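Local coordinates for uncharacterized protein (Ruminococcus gnavus, PDB 4QAN), which is of unknown function but adopts a cystatin-like fold, as a divergent member of the NTF2-like superfamily, and binds metal ions, at residues E226-A231 with T338-C343; A138-E143 with K166-H171; K126-Q131 with L178-I183; T220-V225 with I308-I313. All blocks are in the same frame, centred on the assembly; numbering follows the deposited sequence.

Contact 1 of 4, residues E226-A231 with T338-C343; sequences EQFIYA and TGYTLC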
loop_
_atom_site.group_PDB
_atom_site.type_symbol
_atom_site.label_atom_id
_atom_site.label_comp_id
_atom_site.label_asym_id
_atom_site.label_seq_id
_atom_site.Cartn_x
_atom_site.Cartn_y
_atom_site.Cartn_z
ATOM N N GLU A 226 -3.454 20.758 -10.671
ATOM C CA GLU A 226 -3.122 20.575 -12.091
ATOM C C GLU A 226 -1.957 19.600 -12.301
ATOM O O GLU A 226 -2.041 18.705 -13.147
ATOM C CB GLU A 226 -2.828 21.918 -12.764
ATOM C CG GLU A 226 -4.088 22.757 -13.017
ATOM C CD GLU A 226 -3.853 24.278 -13.017
ATOM O OE1 GLU A 226 -2.679 24.727 -13.016
ATOM O OE2 GLU A 226 -4.853 25.047 -12.999
ATOM N N GLN A 227 -0.892 19.738 -11.522
ATOM C CA GLN A 227 0.276 18.899 -11.737
ATOM C C GLN A 227 0.094 17.521 -11.189
ATOM O O GLN A 227 0.704 16.599 -11.694
ATOM C CB GLN A 227 1.553 19.513 -11.161
ATOM C CG GLN A 227 2.184 20.591 -12.034
ATOM C CD GLN A 227 2.556 20.069 -13.413
ATOM O OE1 GLN A 227 1.956 20.469 -14.403
ATOM N NE2 GLN A 227 3.543 19.156 -13.478
ATOM N N PHE A 228 -0.702 17.398 -10.124
ATOM C CA PHE A 228 -1.156 16.109 -9.598
ATOM C C PHE A 228 -1.888 15.301 -10.677
ATOM O O PHE A 228 -1.535 14.155 -10.954
ATOM C CB PHE A 228 -2.058 16.378 -8.389
ATOM C CG PHE A 228 -2.793 15.168 -7.855
ATOM C CD1 PHE A 228 -2.128 14.198 -7.122
ATOM C CD2 PHE A 228 -4.166 15.047 -8.016
ATOM C CE1 PHE A 228 -2.813 13.116 -6.593
ATOM C CE2 PHE A 228 -4.851 13.966 -7.483
ATOM C CZ PHE A 228 -4.164 12.994 -6.776
ATOM N N ILE A 229 -2.867 15.920 -11.330
ATOM C CA ILE A 229 -3.560 15.280 -12.452
ATOM C C ILE A 229 -2.644 14.997 -13.651
ATOM O O ILE A 229 -2.798 13.987 -14.320
ATOM C CB ILE A 229 -4.816 16.091 -12.856
ATOM C CG1 ILE A 229 -5.822 16.103 -11.685
ATOM C CG2 ILE A 229 -5.449 15.559 -14.136
ATOM C CD1 ILE A 229 -6.258 14.739 -11.178
ATOM N N TYR A 230 -1.673 15.858 -13.909
ATOM C CA TYR A 230 -0.724 15.618 -14.984
ATOM C C TYR A 230 0.116 14.375 -14.682
ATOM O O TYR A 230 0.377 13.561 -15.576
ATOM C CB TYR A 230 0.196 16.826 -15.188
ATOM C CG TYR A 230 1.271 16.631 -16.260
ATOM C CD1 TYR A 230 0.932 16.567 -17.607
ATOM C CD2 TYR A 230 2.629 16.507 -15.913
ATOM C CE1 TYR A 230 1.903 16.388 -18.586
ATOM C CE2 TYR A 230 3.615 16.326 -16.880
ATOM C CZ TYR A 230 3.252 16.274 -18.214
ATOM O OH TYR A 230 4.209 16.106 -19.181
ATOM N N ALA A 231 0.556 14.243 -13.437
ATOM C CA ALA A 231 1.260 13.030 -12.996
ATOM C C ALA A 231 0.455 11.739 -13.261
ATOM O O ALA A 231 0.987 10.728 -13.754
ATOM C CB ALA A 231 1.604 13.139 -11.520
ATOM N N THR A 338 -14.644 16.195 -8.454
ATOM C CA THR A 338 -14.089 15.743 -7.190
ATOM C C THR A 338 -13.724 16.917 -6.308
ATOM O O THR A 338 -13.694 18.047 -6.767
ATOM C CB THR A 338 -12.805 14.942 -7.400
ATOM O OG1 THR A 338 -11.736 15.842 -7.760
ATOM C CG2 THR A 338 -13.026 13.878 -8.466
ATOM N N GLY A 339 -13.409 16.616 -5.055
ATOM C CA GLY A 339 -13.014 17.604 -4.071
ATOM C C GLY A 339 -11.593 17.448 -3.577
ATOM O O GLY A 339 -11.083 16.333 -3.451
ATOM N N TYR A 340 -10.958 18.584 -3.301
ATOM C CA TYR A 340 -9.612 18.636 -2.736
ATOM C C TYR A 340 -9.600 19.528 -1.517
ATOM O O TYR A 340 -10.378 20.475 -1.416
ATOM C CB TYR A 340 -8.620 19.220 -3.738
ATOM C CG TYR A 340 -8.356 18.375 -4.950
ATOM C CD1 TYR A 340 -9.205 18.422 -6.050
ATOM C CD2 TYR A 340 -7.251 17.550 -5.004
ATOM C CE1 TYR A 340 -8.962 17.659 -7.168
ATOM C CE2 TYR A 340 -6.999 16.780 -6.110
ATOM C CZ TYR A 340 -7.854 16.849 -7.200
ATOM O OH TYR A 340 -7.595 16.078 -8.293
ATOM N N THR A 341 -8.720 19.207 -0.579
ATOM C CA THR A 341 -8.422 20.099 0.536
ATOM C C THR A 341 -6.929 20.304 0.413
ATOM O O THR A 341 -6.177 19.329 0.366
ATOM C CB THR A 341 -8.792 19.498 1.912
ATOM O OG1 THR A 341 -10.198 19.251 1.982
ATOM C CG2 THR A 341 -8.412 20.442 3.033
ATOM N N LEU A 342 -6.508 21.563 0.317
ATOM C CA LEU A 342 -5.103 21.909 0.089
ATOM C C LEU A 342 -4.533 22.697 1.251
ATOM O O LEU A 342 -5.260 23.484 1.887
ATOM C CB LEU A 342 -4.982 22.730 -1.186
ATOM C CG LEU A 342 -5.499 21.956 -2.408
ATOM C CD1 LEU A 342 -6.328 22.868 -3.291
ATOM C CD2 LEU A 342 -4.340 21.337 -3.168
ATOM N N CYS A 343 -3.241 22.479 1.524
ATOM C CA CYS A 343 -2.542 23.152 2.614
ATOM C C CYS A 343 -1.277 23.868 2.125
ATOM O O CYS A 343 -0.520 23.357 1.289
ATOM C CB CYS A 343 -2.200 22.180 3.750
ATOM S SG CYS A 343 -1.154 20.796 3.237
#

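Contact 2 of 4, residues A138-E143 with K166-H171; sequences AQEVSE and KNWKIH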
loop_
_atom_site.group_PDB
_atom_site.type_symbol
_atom_site.label_atom_id
_atom_site.label_comp_id
_atom_site.label_asym_id
_atom_site.label_seq_id
_atom_site.Cartn_x
_atom_site.Cartn_y
_atom_site.Cartn_z
ATOM N N ALA A 138 3.290 -18.013 -7.229
ATOM C CA ALA A 138 4.587 -18.268 -6.617
ATOM C C ALA A 138 5.095 -19.657 -6.962
ATOM O O ALA A 138 4.314 -20.568 -7.226
ATOM C CB ALA A 138 4.480 -18.118 -5.112
ATOM N N GLN A 139 6.412 -19.814 -6.945
ATOM C CA GLN A 139 7.022 -21.124 -7.147
ATOM C C GLN A 139 6.666 -22.071 -6.002
ATOM O O GLN A 139 6.210 -23.177 -6.244
ATOM C CB GLN A 139 8.536 -20.997 -7.257
ATOM C CG GLN A 139 8.998 -20.218 -8.472
ATOM C CD GLN A 139 10.495 -20.328 -8.663
ATOM O OE1 GLN A 139 11.270 -20.020 -7.753
ATOM N NE2 GLN A 139 10.915 -20.781 -9.839
ATOM N N GLU A 140 6.883 -21.624 -4.766
ATOM C CA GLU A 140 6.466 -22.358 -3.568
ATOM C C GLU A 140 5.884 -21.397 -2.528
ATOM O O GLU A 140 6.356 -20.266 -2.386
ATOM C CB GLU A 140 7.651 -23.078 -2.911
ATOM C CG GLU A 140 8.395 -24.102 -3.758
ATOM C CD GLU A 140 9.219 -25.069 -2.913
ATOM O OE1 GLU A 140 8.848 -25.304 -1.735
ATOM O OE2 GLU A 140 10.238 -25.598 -3.419
ATOM N N VAL A 141 4.860 -21.855 -1.812
ATOM C CA VAL A 141 4.423 -21.231 -0.567
ATOM C C VAL A 141 4.698 -22.210 0.558
ATOM O O VAL A 141 4.423 -23.402 0.435
ATOM C CB VAL A 141 2.919 -20.866 -0.588
ATOM C CG1 VAL A 141 2.393 -20.582 0.813
ATOM C CG2 VAL A 141 2.687 -19.659 -1.473
ATOM N N SER A 142 5.250 -21.714 1.656
ATOM C CA SER A 142 5.506 -22.555 2.825
ATOM C C SER A 142 4.942 -21.883 4.073
ATOM O O SER A 142 5.385 -20.799 4.448
ATOM C CB SER A 142 6.997 -22.804 2.985
ATOM O OG SER A 142 7.253 -23.406 4.232
ATOM N N GLU A 143 3.946 -22.521 4.687
ATOM C CA GLU A 143 3.328 -22.019 5.912
ATOM C C GLU A 143 4.079 -22.576 7.107
ATOM O O GLU A 143 4.110 -23.786 7.306
ATOM C CB GLU A 143 1.857 -22.422 5.989
ATOM C CG GLU A 143 0.916 -21.480 5.256
ATOM C CD GLU A 143 -0.539 -21.888 5.417
ATOM O OE1 GLU A 143 -0.862 -23.039 5.047
ATOM O OE2 GLU A 143 -1.354 -21.068 5.911
ATOM N N LYS A 166 13.492 -18.848 -7.062
ATOM C CA LYS A 166 14.443 -19.524 -6.175
ATOM C C LYS A 166 14.883 -18.666 -4.982
ATOM O O LYS A 166 15.872 -18.980 -4.333
ATOM C CB LYS A 166 15.664 -20.019 -6.970
ATOM C CG LYS A 166 15.361 -20.413 -8.417
ATOM C CD LYS A 166 16.360 -21.408 -8.984
ATOM C CE LYS A 166 15.757 -22.803 -9.042
ATOM N NZ LYS A 166 16.731 -23.807 -9.548
ATOM N N ASN A 167 14.145 -17.594 -4.688
ATOM C CA ASN A 167 14.478 -16.708 -3.565
ATOM C C ASN A 167 13.289 -16.529 -2.648
ATOM O O ASN A 167 12.200 -16.195 -3.110
ATOM C CB ASN A 167 14.892 -15.336 -4.074
ATOM C CG ASN A 167 16.192 -15.368 -4.838
ATOM O OD1 ASN A 167 17.077 -16.181 -4.561
ATOM N ND2 ASN A 167 16.319 -14.472 -5.806
ATOM N N TRP A 168 13.502 -16.721 -1.352
ATOM C CA TRP A 168 12.405 -16.673 -0.385
ATOM C C TRP A 168 12.193 -15.293 0.222
ATOM O O TRP A 168 13.135 -14.524 0.410
ATOM C CB TRP A 168 12.635 -17.686 0.730
ATOM C CG TRP A 168 12.502 -19.093 0.250
ATOM C CD1 TRP A 168 13.484 -19.891 -0.260
ATOM C CD2 TRP A 168 11.301 -19.865 0.223
ATOM N NE1 TRP A 168 12.970 -21.116 -0.597
ATOM C CE2 TRP A 168 11.629 -21.125 -0.311
ATOM C CE3 TRP A 168 9.976 -19.611 0.612
ATOM C CZ2 TRP A 168 10.686 -22.133 -0.468
ATOM C CZ3 TRP A 168 9.041 -20.612 0.455
ATOM C CH2 TRP A 168 9.400 -21.859 -0.083
ATOM N N LYS A 169 10.930 -14.991 0.508
ATOM C CA LYS A 169 10.575 -13.848 1.324
ATOM C C LYS A 169 9.317 -14.140 2.128
ATOM O O LYS A 169 8.585 -15.085 1.846
ATOM C CB LYS A 169 10.396 -12.600 0.456
ATOM C CG LYS A 169 11.718 -12.025 -0.043
ATOM C CD LYS A 169 11.651 -10.524 -0.182
ATOM C CE LYS A 169 12.942 -9.973 -0.742
ATOM N NZ LYS A 169 12.720 -8.569 -1.164
ATOM N N ILE A 170 9.078 -13.334 3.151
ATOM C CA ILE A 170 7.871 -13.483 3.942
ATOM C C ILE A 170 6.734 -12.753 3.250
ATOM O O ILE A 170 6.811 -11.551 3.075
ATOM C CB ILE A 170 8.040 -12.877 5.339
ATOM C CG1 ILE A 170 9.192 -13.561 6.080
ATOM C CG2 ILE A 170 6.731 -12.966 6.117
ATOM C CD1 ILE A 170 9.115 -15.070 6.117
ATOM N N HIS A 171 5.691 -13.483 2.856
ATOM C CA HIS A 171 4.475 -12.870 2.313
ATOM C C HIS A 171 3.602 -12.299 3.419
ATOM O O HIS A 171 2.936 -11.267 3.233
ATOM C CB HIS A 171 3.643 -13.886 1.526
ATOM C CG HIS A 171 2.336 -13.336 1.061
ATOM N ND1 HIS A 171 2.251 -12.331 0.122
ATOM C CD2 HIS A 171 1.068 -13.605 1.442
ATOM C CE1 HIS A 171 0.984 -12.019 -0.074
ATOM N NE2 HIS A 171 0.244 -12.778 0.715
#

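Contact 3 of 4, residues K126-Q131 with L178-I183; sequences KEREEQ and LYETDI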
loop_
_atom_site.group_PDB
_atom_site.type_symbol
_atom_site.label_atom_id
_atom_site.label_comp_id
_atom_site.label_asym_id
_atom_site.label_seq_id
_atom_site.Cartn_x
_atom_site.Cartn_y
_atom_site.Cartn_z
ATOM N N LYS A 126 -0.586 -29.521 2.170
ATOM C CA LYS A 126 -0.261 -29.393 0.739
ATOM C C LYS A 126 -1.408 -28.749 -0.059
ATOM O O LYS A 126 -1.173 -28.101 -1.092
ATOM C CB LYS A 126 0.101 -30.759 0.136
ATOM N N GLU A 127 -2.638 -28.932 0.426
ATOM C CA GLU A 127 -3.830 -28.360 -0.212
ATOM C C GLU A 127 -3.874 -26.851 -0.006
ATOM O O GLU A 127 -4.112 -26.087 -0.946
ATOM C CB GLU A 127 -5.104 -28.992 0.357
ATOM N N ARG A 128 -3.643 -26.433 1.234
ATOM C CA ARG A 128 -3.636 -25.022 1.577
ATOM C C ARG A 128 -2.497 -24.290 0.858
ATOM O O ARG A 128 -2.702 -23.202 0.337
ATOM C CB ARG A 128 -3.538 -24.844 3.100
ATOM C CG ARG A 128 -3.683 -23.414 3.604
ATOM C CD ARG A 128 -4.865 -22.684 2.984
ATOM N NE ARG A 128 -5.061 -21.349 3.553
ATOM C CZ ARG A 128 -5.591 -20.311 2.898
ATOM N NH1 ARG A 128 -5.981 -20.432 1.630
ATOM N NH2 ARG A 128 -5.727 -19.135 3.511
ATOM N N GLU A 129 -1.317 -24.906 0.791
ATOM C CA GLU A 129 -0.144 -24.256 0.203
ATOM C C GLU A 129 -0.273 -24.052 -1.311
ATOM O O GLU A 129 -0.284 -22.910 -1.772
ATOM C CB GLU A 129 1.149 -25.002 0.574
ATOM C CG GLU A 129 1.554 -24.783 2.034
ATOM C CD GLU A 129 2.774 -25.579 2.479
ATOM O OE1 GLU A 129 3.382 -26.300 1.651
ATOM O OE2 GLU A 129 3.125 -25.471 3.678
ATOM N N GLU A 130 -0.404 -25.135 -2.078
ATOM C CA GLU A 130 -0.555 -25.042 -3.546
ATOM C C GLU A 130 -1.552 -23.945 -3.937
ATOM O O GLU A 130 -1.337 -23.197 -4.896
ATOM C CB GLU A 130 -1.011 -26.389 -4.127
ATOM N N GLN A 131 -2.631 -23.864 -3.161
ATOM C CA GLN A 131 -3.702 -22.892 -3.337
ATOM C C GLN A 131 -3.213 -21.445 -3.174
ATOM O O GLN A 131 -3.475 -20.594 -4.022
ATOM C CB GLN A 131 -4.788 -23.210 -2.312
ATOM C CG GLN A 131 -6.054 -22.389 -2.392
ATOM C CD GLN A 131 -7.054 -22.833 -1.341
ATOM O OE1 GLN A 131 -6.826 -22.661 -0.140
ATOM N NE2 GLN A 131 -8.162 -23.421 -1.783
ATOM N N LEU A 178 -1.598 -11.959 3.256
ATOM C CA LEU A 178 -1.437 -10.615 3.816
ATOM C C LEU A 178 -2.767 -9.862 3.983
ATOM O O LEU A 178 -2.939 -9.126 4.949
ATOM C CB LEU A 178 -0.498 -9.799 2.934
ATOM C CG LEU A 178 -0.150 -8.380 3.386
ATOM C CD1 LEU A 178 0.559 -8.395 4.731
ATOM C CD2 LEU A 178 0.696 -7.673 2.330
ATOM N N TYR A 179 -3.712 -10.047 3.068
ATOM C CA TYR A 179 -4.912 -9.212 3.085
ATOM C C TYR A 179 -6.063 -9.795 3.889
ATOM O O TYR A 179 -7.132 -9.185 3.956
ATOM C CB TYR A 179 -5.370 -8.893 1.660
ATOM C CG TYR A 179 -4.223 -8.698 0.700
ATOM C CD1 TYR A 179 -3.405 -7.584 0.773
ATOM C CD2 TYR A 179 -3.945 -9.652 -0.256
ATOM C CE1 TYR A 179 -2.345 -7.424 -0.100
ATOM C CE2 TYR A 179 -2.891 -9.506 -1.125
ATOM C CZ TYR A 179 -2.097 -8.398 -1.048
ATOM O OH TYR A 179 -1.056 -8.301 -1.930
ATOM N N GLU A 180 -5.874 -10.961 4.500
ATOM C CA GLU A 180 -6.940 -11.529 5.314
ATOM C C GLU A 180 -7.095 -10.727 6.597
ATOM O O GLU A 180 -6.126 -10.178 7.115
ATOM C CB GLU A 180 -6.685 -12.993 5.628
ATOM C CG GLU A 180 -6.794 -13.897 4.418
ATOM C CD GLU A 180 -6.550 -15.350 4.756
ATOM O OE1 GLU A 180 -6.946 -15.767 5.870
ATOM O OE2 GLU A 180 -5.974 -16.068 3.906
ATOM N N THR A 181 -8.325 -10.659 7.096
ATOM C CA THR A 181 -8.642 -9.842 8.256
ATOM C C THR A 181 -8.956 -10.718 9.457
ATOM O O THR A 181 -9.374 -11.873 9.308
ATOM C CB THR A 181 -9.861 -8.952 7.976
ATOM O OG1 THR A 181 -11.036 -9.769 7.874
ATOM C CG2 THR A 181 -9.670 -8.176 6.682
ATOM N N ASP A 182 -8.756 -10.149 10.645
ATOM C CA ASP A 182 -9.068 -10.807 11.911
ATOM C C ASP A 182 -8.260 -12.087 12.075
ATOM O O ASP A 182 -8.811 -13.134 12.410
ATOM C CB ASP A 182 -10.581 -11.101 12.035
ATOM C CG ASP A 182 -11.452 -9.887 11.733
ATOM O OD1 ASP A 182 -10.993 -8.747 11.958
ATOM O OD2 ASP A 182 -12.600 -10.071 11.274
ATOM N N ILE A 183 -6.957 -11.998 11.823
ATOM C CA ILE A 183 -6.032 -13.085 12.123
ATOM C C ILE A 183 -5.165 -12.668 13.316
ATOM O O ILE A 183 -4.675 -11.538 13.366
ATOM C CB ILE A 183 -5.141 -13.454 10.914
ATOM C CG1 ILE A 183 -5.992 -14.041 9.790
ATOM C CG2 ILE A 183 -4.080 -14.478 11.306
ATOM C CD1 ILE A 183 -6.532 -13.006 8.855
#

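Contact 4 of 4, residues T220-V225 with I308-I313; sequences TPQRAV and IKVIPI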
loop_
_atom_site.group_PDB
_atom_site.type_symbol
_atom_site.label_atom_id
_atom_site.label_comp_id
_atom_site.label_asym_id
_atom_site.label_seq_id
_atom_site.Cartn_x
_atom_site.Cartn_y
_atom_site.Cartn_z
ATOM N N THR A 220 0.617 27.854 -6.451
ATOM C CA THR A 220 -0.788 28.150 -6.193
ATOM C C THR A 220 -1.493 26.846 -5.911
ATOM O O THR A 220 -1.016 25.793 -6.325
ATOM C CB THR A 220 -1.476 28.827 -7.397
ATOM O OG1 THR A 220 -1.670 27.859 -8.430
ATOM C CG2 THR A 220 -0.638 29.991 -7.926
ATOM N N PRO A 221 -2.636 26.907 -5.209
ATOM C CA PRO A 221 -3.364 25.666 -4.938
ATOM C C PRO A 221 -3.860 24.992 -6.235
ATOM O O PRO A 221 -3.701 23.785 -6.399
ATOM C CB PRO A 221 -4.511 26.108 -4.011
ATOM C CG PRO A 221 -4.626 27.580 -4.169
ATOM C CD PRO A 221 -3.265 28.078 -4.571
ATOM N N GLN A 222 -4.406 25.775 -7.160
ATOM C CA GLN A 222 -4.822 25.250 -8.470
ATOM C C GLN A 222 -3.695 24.481 -9.195
ATOM O O GLN A 222 -3.931 23.416 -9.764
ATOM C CB GLN A 222 -5.321 26.378 -9.383
ATOM C CG GLN A 222 -6.608 27.066 -8.926
ATOM C CD GLN A 222 -6.365 28.369 -8.174
ATOM O OE1 GLN A 222 -5.309 28.566 -7.543
ATOM N NE2 GLN A 222 -7.342 29.276 -8.241
ATOM N N ARG A 223 -2.481 25.026 -9.177
ATOM C CA ARG A 223 -1.368 24.415 -9.892
ATOM C C ARG A 223 -0.945 23.096 -9.245
ATOM O O ARG A 223 -0.494 22.166 -9.923
ATOM C CB ARG A 223 -0.197 25.387 -10.007
ATOM C CG ARG A 223 0.907 24.897 -10.930
ATOM C CD ARG A 223 2.017 25.907 -11.044
ATOM N NE ARG A 223 1.538 27.218 -11.468
ATOM C CZ ARG A 223 2.251 28.334 -11.416
ATOM N NH1 ARG A 223 3.490 28.325 -10.960
ATOM N NH2 ARG A 223 1.718 29.466 -11.832
ATOM N N ALA A 224 -1.127 22.992 -7.939
ATOM C CA ALA A 224 -0.874 21.726 -7.243
ATOM C C ALA A 224 -1.794 20.638 -7.784
ATOM O O ALA A 224 -1.344 19.532 -8.087
ATOM C CB ALA A 224 -1.070 21.893 -5.746
ATOM N N VAL A 225 -3.080 20.981 -7.919
ATOM C CA VAL A 225 -4.095 20.073 -8.427
ATOM C C VAL A 225 -3.814 19.738 -9.891
ATOM O O VAL A 225 -3.900 18.568 -10.291
ATOM C CB VAL A 225 -5.514 20.681 -8.267
ATOM C CG1 VAL A 225 -6.564 19.801 -8.917
ATOM C CG2 VAL A 225 -5.829 20.887 -6.792
ATOM N N ILE A 308 -10.922 20.219 -16.509
ATOM C CA ILE A 308 -11.507 21.374 -17.194
ATOM C C ILE A 308 -11.259 22.652 -16.381
ATOM O O ILE A 308 -10.950 23.706 -16.933
ATOM C CB ILE A 308 -13.017 21.176 -17.419
ATOM C CG1 ILE A 308 -13.262 20.008 -18.379
ATOM C CG2 ILE A 308 -13.656 22.440 -17.990
ATOM C CD1 ILE A 308 -14.675 19.475 -18.325
ATOM N N LYS A 309 -11.395 22.546 -15.065
ATOM C CA LYS A 309 -11.287 23.686 -14.177
ATOM C C LYS A 309 -11.034 23.241 -12.733
ATOM O O LYS A 309 -11.563 22.220 -12.288
ATOM C CB LYS A 309 -12.576 24.500 -14.247
ATOM C CG LYS A 309 -12.392 25.972 -13.928
ATOM C CD LYS A 309 -13.528 26.780 -14.530
ATOM C CE LYS A 309 -13.463 28.245 -14.136
ATOM N NZ LYS A 309 -14.642 28.940 -14.705
ATOM N N VAL A 310 -10.203 24.000 -12.023
ATOM C CA VAL A 310 -10.030 23.866 -10.579
ATOM C C VAL A 310 -10.683 25.077 -9.904
ATOM O O VAL A 310 -10.229 26.204 -10.085
ATOM C CB VAL A 310 -8.551 23.809 -10.217
ATOM C CG1 VAL A 310 -8.374 23.657 -8.703
ATOM C CG2 VAL A 310 -7.894 22.669 -10.983
ATOM N N ILE A 311 -11.754 24.849 -9.145
ATOM C CA ILE A 311 -12.625 25.949 -8.724
ATOM C C ILE A 311 -12.653 26.090 -7.213
ATOM O O ILE A 311 -12.951 25.120 -6.518
ATOM C CB ILE A 311 -14.072 25.725 -9.195
ATOM C CG1 ILE A 311 -14.098 25.406 -10.689
ATOM C CG2 ILE A 311 -14.906 26.956 -8.898
ATOM C CD1 ILE A 311 -15.431 24.891 -11.163
ATOM N N PRO A 312 -12.386 27.302 -6.696
ATOM C CA PRO A 312 -12.366 27.453 -5.253
ATOM C C PRO A 312 -13.745 27.269 -4.647
ATOM O O PRO A 312 -14.759 27.754 -5.193
ATOM C CB PRO A 312 -11.898 28.904 -5.057
ATOM C CG PRO A 312 -12.372 29.607 -6.289
ATOM C CD PRO A 312 -12.199 28.592 -7.387
ATOM N N ILE A 313 -13.786 26.571 -3.519
ATOM C CA ILE A 313 -15.014 26.458 -2.746
ATOM C C ILE A 313 -15.005 27.512 -1.643
ATOM O O ILE A 313 -14.043 27.624 -0.886
ATOM C CB ILE A 313 -15.137 25.045 -2.150
ATOM C CG1 ILE A 313 -15.167 24.005 -3.280
ATOM C CG2 ILE A 313 -16.367 24.917 -1.260
ATOM C CD1 ILE A 313 -15.002 22.579 -2.789
#

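Contact 1 of 4, residues E226-A231 with T338-C343
Phe-228 and Ile-229 close on the phenolic end of Tyr-340 in a buried helix-on-sheet contact, where helix 221-234 lies against strand 334-344. The backbones stay well apart, with 11.2 Å between the CA atoms of Phe-228 and Tyr-340, and the gap is bridged by long side chains. Phe-228 offers its CD2-CE2 edge, CE2 standing 3.8 Å from Tyr-340 CE2, and each ring meets the other at its rim, near the ring plane. The two planes are almost perpendicular (88°), with the ring centroids 5.9 Å apart. With CG anti to the backbone N (chi1 171°), the Phe-228 ring is placed where that edge meets the tyrosine. Ile-229 adds its terminal methyl, CD1 lying 3.5 Å from Tyr-340 OH. That hydroxyl, hemmed in by carbon on the helix side, meets its polar need outside the pair through a hydrogen bond with Tyr-329 OH, which also bonds Thr-338 OG1. Tyr-263, Leu-267 and Met-270 of helix 254-275 pack on Phe-228 as well. A helix packed on a mainly antiparallel sheet, with aromatic residues filling the interface, is in keeping with the cystatin-like fold of NTF2-like proteins.

Contact 2 of 4, residues A138-E143 with K166-H171
Trp-168 turns the six-membered part of its indole to Glu-140 and Ser-142, two residues of segment 138-143 that both direct their side chains to it. The six-membered ring meets both CB atoms obliquely: Trp-168 CH2 is 3.5 Å from Glu-140 CB, and Trp-168 CZ3 is 3.9 Å from Ser-142 CB. Glu-140, with CG beside its backbone N (chi1 -59°) and an extended chain, then carries its carboxylate to the indole rim, where OE1 sits in the ring plane 3.9 Å from Trp-168 CZ2. Carboxylate and indole planes stand 81° apart, so the two flat groups do not overlie. Ser-142 meets the ring with CB, while its OG is hydrogen-bonded to Glu-27. An alanine in place of Trp-168 is likely to open a gap beside Glu-140 and Ser-142 and leave the Glu-140 chain freer to turn. At the more exposed end, the extended Gln-139 side chain uses OE1 to accept a hydrogen bond from Lys-166 N at 2.6 Å, the donor lying 21° off the carbonyl plane. This fastens the start of one segment to the turn that opens the other. The two strands are not direct neighbours: strand 153-164 pairs with both, and its Gln-163 touches Gln-139, Glu-140 and Trp-168. Val-141 faces the other way, onto Leu-132 and Ala-133 of helix 126-135, whereas the indole also packs on Glu-27 and Ala-30 of helix 27-39.

Contact 3 of 4, residues K126-Q131 with L178-I183
Between Arg-128 and Glu-180 the backbones stay far apart, 14.4 Å from CA to CA, so segments 126-131, on a helix, and 178-183, in the loop after strand 167-172, meet through two long side chains. These approach from opposite directions and join in a salt bridge, with Arg-128 NH2 3.1 Å from Glu-180 OE2. The carboxylate oxygen lies in the guanidinium plane, at its edge. As a hydrogen bond the link is weak, because the N-H points poorly at the oxygen (121°), and the two flat groups are turned 42° against each other. Arg-128 leaves the helix with CG anti to N and then bends at chi2 (47°); its other terminal nitrogen, NH1, donates to Gln-131 OE1 at 3.0 Å, which helps fix the rotation of the guanidinium. NH2 also forms a salt bridge with Glu-67, whose carboxylate lies close to that of Glu-180. Arg-128 would probably ease the repulsion between these two acids, and Glu-180 OE2 gains a further hydrogen bond from Leu-177 N. The arrangement is a small surface charge cluster of one arginine shared by two glutamates, linking a helix to a loop, with an i to i+3 side-chain bond inside the helix.

Contact 4 of 4, residues T220-V225 with I308-I313
Val-310 packs between Gln-222 and Val-225 where the first turn of helix 221-234 rests on strand 305-314, a partly buried helix-to-sheet interface. Here helix and strand come close, with 5.8 Å between the CA atoms of Gln-222 and Val-310. The two branches of the valine divide the work. CG1, anti to the backbone N (chi1 -180°), meets the start of the turn, 3.8 Å from Gln-222 CG and 3.9 Å from Gln-222 CA; CG2 reaches the next contacting residue along the helix, 3.8 Å from Val-225 CG1. Gln-222 contributes the aliphatic CB-CG part of its chain, so a residue with a polar end serves here as an apolar one. A glycine at Val-310 would probably open a gap between the strand and the helix turn, leaving Gln-222 CG and Val-225 CG1 without their apolar partner. The turn itself is secured by Thr-220, the N-cap residue, whose OG1 accepts from Arg-223 N at 3.0 Å with an N-H...O angle of 154°. On the strand side, a classic beta bulge sets Ile-308 and Lys-309 opposite the single residue Leu-328, just before Val-310. Tyr-325 of the adjoining strand 322-331 touches both Gln-222 and Val-310, extending the interface to the next strand of the mixed beta-sheet. Two valines and the aliphatic part of a glutamine thus join the two elements, and the whole is an N-capped helix start packed on a bulged strand.

Contacts 1 and 4 work as a pair: both use helix 221-234 and reach the same sheet, their centres are about 7 Å apart, and between them Val-225 packs on Tyr-340 and Leu-342, and Pro-221 on Leu-342. Contact 1 is fully buried and aromatic, contact 4 partly buried and aliphatic. Contacts 2 and 3 lie on the opposite side of the chain's centre, their centres about 13 Å apart, with contact 2 nested in the loop that contact 3 closes. Glu-129 probably bonds Glu-143 N between them. Contact 2 mixes indole packing with a polar rim, whereas contact 3 relies on charge; chemistry here shifts from apolar to ionic from core to surface.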